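Local coordinates for putative extracellular solute-binding protein (Bordetella bronchiseptica, PDB 4P56) that binds mandelate and, as a TRAP periplasmic solute-binding protein, probably delivers such aromatic acids to a membrane transporter, at residues Thr38-Ala43 with Gly271-Thr276; Val87-His92 with Gly142-Gly147. All coordinates share one frame; numbering follows the deposited sequence.

Interaction 1. Residues Thr38-Ala43 with Gly271-Thr276; sequences THAVVA and GRAWDT. With RMN ((R)-mandelic acid), chain D.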
loop_
_atom_site.group_PDB
_atom_site.type_symbol
_atom_site.label_atom_id
_atom_site.label_comp_id
_atom_site.label_asym_id
_atom_site.label_seq_id
_atom_site.Cartn_x
_atom_site.Cartn_y
_atom_site.Cartn_z
ATOM N N THR A 38 2.471 12.350 -11.613
ATOM C CA THR A 38 3.050 13.196 -10.571
ATOM C C THR A 38 3.023 12.510 -9.178
ATOM O O THR A 38 3.691 12.956 -8.243
ATOM C CB THR A 38 2.288 14.529 -10.517
ATOM O OG1 THR A 38 0.884 14.264 -10.587
ATOM C CG2 THR A 38 2.662 15.399 -11.709
ATOM N N HIS A 39 2.263 11.425 -9.033
ATOM C CA HIS A 39 2.194 10.727 -7.744
ATOM C C HIS A 39 3.546 10.162 -7.304
ATOM O O HIS A 39 4.369 9.772 -8.131
ATOM C CB HIS A 39 1.158 9.598 -7.770
ATOM C CG HIS A 39 0.820 9.068 -6.409
ATOM N ND1 HIS A 39 1.525 8.049 -5.816
ATOM C CD2 HIS A 39 -0.119 9.444 -5.510
ATOM C CE1 HIS A 39 1.010 7.790 -4.627
ATOM N NE2 HIS A 39 0.011 8.627 -4.414
ATOM N N ALA A 40 3.776 10.115 -6.000
ATOM C CA ALA A 40 5.025 9.569 -5.465
ATOM C C ALA A 40 5.455 8.245 -6.119
ATOM O O ALA A 40 6.625 8.051 -6.472
ATOM C CB ALA A 40 4.888 9.347 -4.008
ATOM N N VAL A 41 4.535 7.302 -6.145
ATOM C CA VAL A 41 4.768 6.000 -6.740
ATOM C C VAL A 41 5.361 6.072 -8.144
ATOM O O VAL A 41 6.218 5.263 -8.499
ATOM C CB VAL A 41 3.478 5.188 -6.812
ATOM C CG1 VAL A 41 3.749 3.862 -7.508
ATOM C CG2 VAL A 41 2.937 4.936 -5.414
ATOM N N VAL A 42 4.895 7.011 -8.953
ATOM C CA VAL A 42 5.442 7.128 -10.302
ATOM C C VAL A 42 6.659 8.057 -10.322
ATOM O O VAL A 42 7.777 7.639 -10.698
ATOM C CB VAL A 42 4.387 7.608 -11.302
ATOM C CG1 VAL A 42 4.937 7.630 -12.691
ATOM C CG2 VAL A 42 3.162 6.707 -11.260
ATOM N N ALA A 43 6.439 9.312 -9.938
ATOM C CA ALA A 43 7.439 10.349 -10.094
ATOM C C ALA A 43 8.663 10.062 -9.267
ATOM O O ALA A 43 9.770 10.324 -9.713
ATOM C CB ALA A 43 6.879 11.721 -9.711
ATOM N N GLY A 271 9.401 3.023 -0.281
ATOM C CA GLY A 271 9.045 3.452 1.042
ATOM C C GLY A 271 9.573 4.877 1.256
ATOM O O GLY A 271 8.909 5.745 1.856
ATOM N N ARG A 272 10.776 5.135 0.781
ATOM C CA ARG A 272 11.348 6.472 0.974
ATOM C C ARG A 272 10.548 7.554 0.239
ATOM O O ARG A 272 10.395 8.683 0.739
ATOM C CB ARG A 272 12.853 6.498 0.641
ATOM C CG ARG A 272 13.668 5.709 1.720
ATOM C CD ARG A 272 15.203 5.808 1.577
ATOM N NE ARG A 272 15.812 5.246 2.777
ATOM C CZ ARG A 272 16.138 5.934 3.869
ATOM N NH1 ARG A 272 16.019 7.261 3.917
ATOM N NH2 ARG A 272 16.653 5.285 4.907
ATOM N N ALA A 273 10.011 7.201 -0.922
ATOM C CA ALA A 273 9.178 8.116 -1.679
ATOM C C ALA A 273 7.896 8.428 -0.918
ATOM O O ALA A 273 7.539 9.587 -0.795
ATOM C CB ALA A 273 8.854 7.527 -3.045
ATOM N N TRP A 274 7.205 7.393 -0.438
ATOM C CA TRP A 274 5.988 7.575 0.331
ATOM C C TRP A 274 6.204 8.441 1.543
ATOM O O TRP A 274 5.379 9.306 1.825
ATOM C CB TRP A 274 5.461 6.245 0.852
ATOM C CG TRP A 274 4.766 5.377 -0.130
ATOM C CD1 TRP A 274 5.248 4.219 -0.677
ATOM C CD2 TRP A 274 3.446 5.544 -0.646
ATOM N NE1 TRP A 274 4.313 3.665 -1.524
ATOM C CE2 TRP A 274 3.193 4.453 -1.517
ATOM C CE3 TRP A 274 2.459 6.525 -0.484
ATOM C CZ2 TRP A 274 2.002 4.310 -2.208
ATOM C CZ3 TRP A 274 1.280 6.383 -1.179
ATOM C CH2 TRP A 274 1.052 5.282 -2.024
ATOM N N ASP A 275 7.262 8.146 2.305
ATOM C CA ASP A 275 7.600 8.901 3.516
ATOM C C ASP A 275 7.917 10.366 3.235
ATOM O O ASP A 275 7.572 11.264 4.030
ATOM C CB ASP A 275 8.807 8.279 4.249
ATOM C CG ASP A 275 8.441 7.013 5.022
ATOM O OD1 ASP A 275 7.276 6.925 5.465
ATOM O OD2 ASP A 275 9.329 6.135 5.225
ATOM N N THR A 276 8.563 10.628 2.113
ATOM C CA THR A 276 8.901 11.998 1.757
ATOM C C THR A 276 7.619 12.761 1.438
ATOM O O THR A 276 7.411 13.888 1.884
ATOM C CB THR A 276 9.905 12.023 0.587
ATOM O OG1 THR A 276 11.121 11.352 0.993
ATOM C CG2 THR A 276 10.230 13.426 0.157
HETATM C C1 RMN D . -3.700 3.478 -2.071
HETATM C C2 RMN D . -3.298 3.485 -3.398
HETATM C C3 RMN D . -2.592 4.557 -3.915
HETATM C C4 RMN D . -2.313 5.657 -3.123
HETATM C C5 RMN D . -2.725 5.662 -1.793
HETATM C C6 RMN D . -3.410 4.573 -1.279
HETATM C C7 RMN D . -4.483 2.319 -1.517
HETATM C C10 RMN D . -5.913 2.741 -1.355
HETATM O O8 RMN D . -4.063 1.937 -0.263
HETATM O O11 RMN D . -6.342 3.279 -0.277
HETATM O O12 RMN D . -6.704 2.612 -2.337
#
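His39 and Trp274 meet at the ligand pocket of this TRAP-type solute-binding protein, where the start of helix 40-56 packs beside helix 263-285. The two rings form an offset edge-to-face pair: the imidazole turns its CE1 edge toward the six-membered ring of the indole, centroids 5.4 Å apart and planes at 74°. His39 CE1 comes within 3.6 Å of Trp274 CH2. Next to it, one methyl of Val41 presses on the same benzo ring, CG2 lying 3.4 Å from Trp274 CZ2, a tight apolar contact. The phenyl group of (R)-mandelate completes this first shell. Its C4 lies in the indole plane, at the edge, 3.6 Å from Trp274 CH2, while His39 NE2 is farther from C4, at 4.0 Å.

Behind the rings the backbones come close through small residues: Ala40 CB and Ala273 CB are 4.5 Å apart and point at each other's helix, and the short side chains let the two helices approach. The indole reaches the pocket because CG stands anti to its own carbonyl carbon (chi1 -77°); this carries the benzo ring to His39 CE1 and Val41 CG2. Tyr144 and Glu212 also touch Trp274, the tyrosine with its ring inclined to the indole.

The imidazole is held at both nitrogens. NE2 is hydrogen-bonded to Glu212 OE1, at the start of helix 211-216, and ND1 accepts from the helix that follows, with His39 serving as N-cap. With CG anti to the backbone N, the ring lies beside the carbonyl carbon, within range of the first turn. The capping bond runs 3.1 Å from Val41 N to His39 ND1, with an N-H...N angle of 154° and the donor somewhat out of the imidazole plane.

Interaction 2. Residues Val87-His92 with Gly142-Gly147; sequences VTFVSH and GIYAHG. With RMN ((R)-mandelic acid), chain D.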
loop_
_atom_site.group_PDB
_atom_site.type_symbol
_atom_site.label_atom_id
_atom_site.label_comp_id
_atom_site.label_asym_id
_atom_site.label_seq_id
_atom_site.Cartn_x
_atom_site.Cartn_y
_atom_site.Cartn_z
ATOM N N VAL A 87 5.139 -4.500 -17.097
ATOM C CA VAL A 87 5.374 -4.198 -15.693
ATOM C C VAL A 87 4.263 -3.322 -15.131
ATOM O O VAL A 87 3.746 -2.442 -15.808
ATOM C CB VAL A 87 6.723 -3.452 -15.519
ATOM C CG1 VAL A 87 6.957 -3.022 -14.073
ATOM C CG2 VAL A 87 7.876 -4.339 -16.061
ATOM N N THR A 88 3.873 -3.583 -13.892
ATOM C CA THR A 88 3.006 -2.656 -13.213
ATOM C C THR A 88 3.124 -2.792 -11.708
ATOM O O THR A 88 3.901 -3.597 -11.223
ATOM C CB THR A 88 1.530 -2.854 -13.608
ATOM O OG1 THR A 88 0.814 -1.684 -13.249
ATOM C CG2 THR A 88 0.945 -4.039 -12.888
ATOM N N PHE A 89 2.334 -1.989 -10.996
ATOM C CA PHE A 89 2.140 -2.174 -9.551
ATOM C C PHE A 89 0.669 -2.431 -9.263
ATOM O O PHE A 89 -0.211 -1.920 -9.968
ATOM C CB PHE A 89 2.618 -0.954 -8.770
ATOM C CG PHE A 89 1.938 0.317 -9.171
ATOM C CD1 PHE A 89 2.332 1.010 -10.303
ATOM C CD2 PHE A 89 0.899 0.819 -8.414
ATOM C CE1 PHE A 89 1.693 2.191 -10.692
ATOM C CE2 PHE A 89 0.251 2.011 -8.798
ATOM C CZ PHE A 89 0.656 2.692 -9.913
ATOM N N VAL A 90 0.398 -3.244 -8.246
ATOM C CA VAL A 90 -0.980 -3.583 -7.916
ATOM C C VAL A 90 -1.152 -3.451 -6.424
ATOM O O VAL A 90 -0.222 -3.731 -5.675
ATOM C CB VAL A 90 -1.335 -5.037 -8.340
ATOM C CG1 VAL A 90 -1.315 -5.189 -9.846
ATOM C CG2 VAL A 90 -0.393 -6.041 -7.689
ATOM N N SER A 91 -2.337 -3.031 -5.994
ATOM C CA SER A 91 -2.607 -2.962 -4.577
ATOM C C SER A 91 -3.211 -4.273 -4.091
ATOM O O SER A 91 -4.184 -4.743 -4.636
ATOM C CB SER A 91 -3.570 -1.833 -4.215
ATOM O OG SER A 91 -3.955 -1.995 -2.846
ATOM N N HIS A 92 -2.644 -4.804 -3.021
ATOM C CA HIS A 92 -3.120 -6.044 -2.448
ATOM C C HIS A 92 -4.525 -5.918 -1.910
ATOM O O HIS A 92 -5.240 -6.908 -1.799
ATOM C CB HIS A 92 -2.155 -6.490 -1.372
ATOM C CG HIS A 92 -0.903 -7.025 -1.958
ATOM N ND1 HIS A 92 0.351 -6.715 -1.478
ATOM C CD2 HIS A 92 -0.716 -7.872 -2.986
ATOM C CE1 HIS A 92 1.263 -7.327 -2.209
ATOM N NE2 HIS A 92 0.638 -8.045 -3.130
ATOM N N GLY A 142 8.886 -7.349 -6.147
ATOM C CA GLY A 142 9.018 -6.758 -4.826
ATOM C C GLY A 142 7.692 -6.273 -4.284
ATOM O O GLY A 142 6.704 -6.255 -5.012
ATOM N N ILE A 143 7.688 -5.911 -3.005
ATOM C CA ILE A 143 6.512 -5.410 -2.343
ATOM C C ILE A 143 6.936 -4.178 -1.561
ATOM O O ILE A 143 8.059 -4.088 -1.091
ATOM C CB ILE A 143 5.921 -6.460 -1.376
ATOM C CG1 ILE A 143 5.310 -7.622 -2.151
ATOM C CG2 ILE A 143 4.886 -5.823 -0.464
ATOM C CD1 ILE A 143 4.992 -8.851 -1.256
ATOM N N TYR A 144 6.035 -3.228 -1.430
ATOM C CA TYR A 144 6.249 -2.077 -0.577
ATOM C C TYR A 144 4.913 -1.768 0.123
ATOM O O TYR A 144 3.880 -2.326 -0.209
ATOM C CB TYR A 144 6.759 -0.846 -1.381
ATOM C CG TYR A 144 5.830 -0.378 -2.500
ATOM C CD1 TYR A 144 4.707 0.371 -2.230
ATOM C CD2 TYR A 144 6.082 -0.701 -3.810
ATOM C CE1 TYR A 144 3.858 0.788 -3.236
ATOM C CE2 TYR A 144 5.240 -0.291 -4.834
ATOM C CZ TYR A 144 4.126 0.447 -4.535
ATOM O OH TYR A 144 3.279 0.859 -5.544
ATOM N N ALA A 145 4.957 -0.850 1.072
ATOM C CA ALA A 145 3.753 -0.443 1.804
ATOM C C ALA A 145 3.760 1.057 1.867
ATOM O O ALA A 145 4.832 1.660 1.798
ATOM C CB ALA A 145 3.779 -1.011 3.191
ATOM N N HIS A 146 2.590 1.678 2.003
ATOM C CA HIS A 146 2.575 3.105 2.251
ATOM C C HIS A 146 2.702 3.406 3.750
ATOM O O HIS A 146 2.919 2.500 4.563
ATOM C CB HIS A 146 1.366 3.799 1.571
ATOM C CG HIS A 146 -0.004 3.457 2.113
ATOM N ND1 HIS A 146 -0.375 3.619 3.437
ATOM C CD2 HIS A 146 -1.146 3.115 1.458
ATOM C CE1 HIS A 146 -1.654 3.328 3.578
ATOM N NE2 HIS A 146 -2.151 3.016 2.386
ATOM N N GLY A 147 2.576 4.670 4.109
ATOM C CA GLY A 147 2.776 5.066 5.486
ATOM C C GLY A 147 1.566 4.806 6.346
ATOM O O GLY A 147 0.622 4.148 5.919
HETATM C C1 RMN D . -3.700 3.478 -2.071
HETATM C C2 RMN D . -3.298 3.485 -3.398
HETATM C C3 RMN D . -2.592 4.557 -3.915
HETATM C C4 RMN D . -2.313 5.657 -3.123
HETATM C C5 RMN D . -2.725 5.662 -1.793
HETATM C C6 RMN D . -3.410 4.573 -1.279
HETATM C C7 RMN D . -4.483 2.319 -1.517
HETATM C C10 RMN D . -5.913 2.741 -1.355
HETATM O O8 RMN D . -4.063 1.937 -0.263
HETATM O O11 RMN D . -6.342 3.279 -0.277
HETATM O O12 RMN D . -6.704 2.612 -2.337
#
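The Phe89 ring meets the hydroxyl of Tyr144 obliquely, OH lying 3.7 Å from CD2 and 3.8 Å from Phe89 CB, while the His92 ring offers its CE1 edge to Ile143. Ile143 CG1 and CD1 are each 4.1 Å from His92 CE1; CG1 lies at the edge near the imidazole plane, CD1 off it, and the two side chains cross at about a right angle. A third ring, His146, has mandelate O8 at its edge, in plane, 3.4 Å from NE2.

Tyr144 CG sits between its backbone N and carbonyl carbon (chi1 59°), which brings the phenol across toward Phe89; its OH is hydrogen-bonded to His238 ND1. His92 is fixed by Thr237 at ND1 and His135 at NE2, leaving carbon CE1 to meet the isoleucine. At His146, ND1 donates to Gly147 O over 2.7 Å, a bond within the imidazole plane that helps set the ring's rotation.

No hydrogen bond joins the two segments. Strand 237-242 runs between strands 87-91 and 139-145, antiparallel to each, so their side chains meet across the central strand of a three-stranded sheet beside the mandelate pocket of a family 7 solute-binding protein.

Interactions 1 and 2 have centres about 12 Å apart and touch directly, chiefly through Trp274. Its indole packs on the end of strand 139-145: NE1 lies 3.4 Å from Tyr144 CE1, and CD2 lies 3.5 Å from His146 CB. Val41 adds a second junction, its CG1 lying 3.6 Å from Tyr144 OH. The two contacts line one pocket: His39 and Trp274 approach the far end of the mandelate phenyl ring at C4, and His146 lies beside O8 and also nears the phenyl ring at C6. Tyr94, Arg170 and Asp236 hydrogen-bond to the ligand, and Ser91, within 87-92, is hydrogen-bonded to that same Asp236, a second-shell tie from interaction 2 to the bound acid.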